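Local coordinates for protein leukotriene A-4 hydrolase (Saccharomyces cerevisiae, PDB 2XPZ) that uses a catalytic zinc ion to cleave di- and tripeptides as an aminopeptidase and, in vitro, shows low epoxide hydrolase activity, at residues C124-W129 with S144-I149. Residues are numbered along the deposited sequence; the frame is centred on the assembly and turned at random.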
loop_
_atom_site.group_PDB
_atom_site.type_symbol
_atom_site.label_atom_id
_atom_site.label_comp_id
_atom_site.label_asym_id
_atom_site.label_seq_id
_atom_site.Cartn_x
_atom_site.Cartn_y
_atom_site.Cartn_z
ATOM N N CYS A 124 -3.217 -19.213 -10.339
ATOM C CA CYS A 124 -2.425 -17.989 -10.298
ATOM C C CYS A 124 -2.868 -17.139 -9.121
ATOM O O CYS A 124 -4.061 -16.969 -8.884
ATOM C CB CYS A 124 -2.595 -17.203 -11.605
ATOM S SG CYS A 124 -1.688 -15.618 -11.743
ATOM N N THR A 125 -1.906 -16.615 -8.374
ATOM C CA THR A 125 -2.233 -15.697 -7.302
ATOM C C THR A 125 -1.678 -14.312 -7.586
ATOM O O THR A 125 -1.547 -13.509 -6.669
ATOM C CB THR A 125 -1.737 -16.207 -5.924
ATOM O OG1 THR A 125 -0.304 -16.191 -5.874
ATOM C CG2 THR A 125 -2.226 -17.621 -5.686
ATOM N N ALA A 126 -1.374 -14.035 -8.855
ATOM C CA ALA A 126 -0.789 -12.753 -9.248
ATOM C C ALA A 126 -1.762 -11.839 -9.960
ATOM O O ALA A 126 -1.545 -10.631 -10.024
ATOM C CB ALA A 126 0.427 -12.956 -10.116
ATOM N N LEU A 127 -2.824 -12.412 -10.512
ATOM C CA LEU A 127 -3.752 -11.639 -11.325
ATOM C C LEU A 127 -5.162 -11.663 -10.746
ATOM O O LEU A 127 -5.677 -12.719 -10.385
ATOM C CB LEU A 127 -3.749 -12.145 -12.773
ATOM C CG LEU A 127 -2.447 -12.062 -13.579
ATOM C CD1 LEU A 127 -2.558 -12.890 -14.839
ATOM C CD2 LEU A 127 -2.090 -10.623 -13.931
ATOM N N GLN A 128 -5.773 -10.485 -10.644
ATOM C CA GLN A 128 -7.142 -10.348 -10.157
ATOM C C GLN A 128 -8.069 -10.101 -11.331
ATOM O O GLN A 128 -7.906 -9.131 -12.062
ATOM C CB GLN A 128 -7.265 -9.172 -9.186
ATOM C CG GLN A 128 -6.379 -9.248 -7.983
ATOM C CD GLN A 128 -6.577 -10.532 -7.248
ATOM O OE1 GLN A 128 -7.653 -11.130 -7.300
ATOM N NE2 GLN A 128 -5.539 -10.979 -6.559
ATOM N N TRP A 129 -9.049 -10.976 -11.515
ATOM C CA TRP A 129 -9.952 -10.828 -12.640
ATOM C C TRP A 129 -11.310 -10.375 -12.151
ATOM O O TRP A 129 -11.838 -10.873 -11.156
ATOM C CB TRP A 129 -10.063 -12.125 -13.443
ATOM C CG TRP A 129 -8.757 -12.556 -14.015
ATOM C CD1 TRP A 129 -7.796 -13.288 -13.390
ATOM C CD2 TRP A 129 -8.259 -12.275 -15.329
ATOM N NE1 TRP A 129 -6.726 -13.477 -14.228
ATOM C CE2 TRP A 129 -6.986 -12.866 -15.425
ATOM C CE3 TRP A 129 -8.766 -11.584 -16.431
ATOM C CZ2 TRP A 129 -6.214 -12.786 -16.584
ATOM C CZ3 TRP A 129 -7.993 -11.509 -17.581
ATOM C CH2 TRP A 129 -6.735 -12.105 -17.647
ATOM N N SER A 144 -2.781 -6.719 -11.763
ATOM C CA SER A 144 -1.914 -7.563 -10.946
ATOM C C SER A 144 -1.645 -6.944 -9.570
ATOM O O SER A 144 -1.543 -5.721 -9.429
ATOM C CB SER A 144 -0.589 -7.836 -11.667
ATOM O OG SER A 144 0.221 -6.672 -11.681
ATOM N N GLN A 145 -1.530 -7.808 -8.566
ATOM C CA GLN A 145 -1.057 -7.433 -7.238
ATOM C C GLN A 145 0.090 -8.378 -6.847
ATOM O O GLN A 145 -0.138 -9.504 -6.397
ATOM C CB GLN A 145 -2.201 -7.551 -6.221
ATOM C CG GLN A 145 -1.776 -7.445 -4.774
ATOM C CD GLN A 145 -1.363 -6.053 -4.414
ATOM O OE1 GLN A 145 -0.174 -5.757 -4.319
ATOM N NE2 GLN A 145 -2.344 -5.170 -4.237
ATOM N N LEU A 146 1.323 -7.918 -6.965
ATOM C CA LEU A 146 2.434 -8.848 -6.942
ATOM C C LEU A 146 3.135 -8.965 -5.582
ATOM O O LEU A 146 3.692 -10.023 -5.247
ATOM C CB LEU A 146 3.447 -8.496 -8.042
ATOM C CG LEU A 146 3.318 -9.283 -9.348
ATOM C CD1 LEU A 146 1.859 -9.460 -9.768
ATOM C CD2 LEU A 146 4.123 -8.644 -10.460
ATOM N N GLU A 147 3.140 -7.887 -4.809
ATOM C CA GLU A 147 3.735 -7.911 -3.473
ATOM C C GLU A 147 3.022 -8.926 -2.575
ATOM O O GLU A 147 1.789 -8.973 -2.558
ATOM C CB GLU A 147 3.649 -6.507 -2.870
ATOM C CG GLU A 147 4.587 -6.255 -1.696
ATOM C CD GLU A 147 4.642 -4.804 -1.265
ATOM O OE1 GLU A 147 3.602 -4.136 -1.211
ATOM O OE2 GLU A 147 5.750 -4.321 -0.983
ATOM N N ALA A 148 3.779 -9.739 -1.834
ATOM C CA ALA A 148 5.239 -9.650 -1.774
ATOM C C ALA A 148 5.988 -10.650 -2.658
ATOM O O ALA A 148 7.003 -10.300 -3.235
ATOM C CB ALA A 148 5.715 -9.775 -0.329
ATOM N N ILE A 149 5.505 -11.886 -2.736
ATOM C CA ILE A 149 6.127 -12.912 -3.565
ATOM C C ILE A 149 5.130 -13.524 -4.540
ATOM O O ILE A 149 5.091 -14.736 -4.723
ATOM C CB ILE A 149 6.725 -14.054 -2.727
ATOM C CG1 ILE A 149 5.632 -14.758 -1.922
ATOM C CG2 ILE A 149 7.823 -13.542 -1.834
ATOM C CD1 ILE A 149 6.057 -16.087 -1.365
HETATM O O HOH W 1 -2.238 -10.980 -6.169
#
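Leu146 reaches across to Ala126 with a single branch: its CD1 methyl lies 3.8 Å from Ala126 CB and also packs beside the carbonyl oxygen of the same residue. That oxygen is the focus of the contact. It accepts the one direct hydrogen bond between 124-129 and 144-149, from Gln145 N to Ala126 O at 3.2 Å, and it also receives a CA-H...O contact from Ser144. One residue further along, Leu127 and Ser144 form an antiparallel non-hydrogen-bonded pair with both side chains on the same face of the sheet. Leu127 CG stands anti to its own carbonyl carbon (chi1 -62°), and the CD2 branch comes to 3.9 Å from Ser144 CB. The hydroxyl of Ser144 is engaged by the backbone of Ile209.

On the Thr125 side of Ala126 the link runs through a water, which donates to Thr125 O at 2.7 Å and to Gln145 O at 2.6 Å; Gln128 NE2 adds a weak bond to it. The other polar atom of the Gln128 amide, OE1, is hydrogen-bonded to His619. Within 124-129, Ala126 N bonds to Cys124 SG, 3.3 Å away, in the loop just before strand 127-130.

Gln145, Leu146 and Glu147 belong to the substrate-binding site, and the Gln145 side chain comes within about 10 Å of the zinc ion. The contact thus ties this substrate-binding loop, just after strand 141-144, to the start of strand 127-130, an outermost strand of a four-stranded antiparallel sheet in which 141-144 separates it from 209-211.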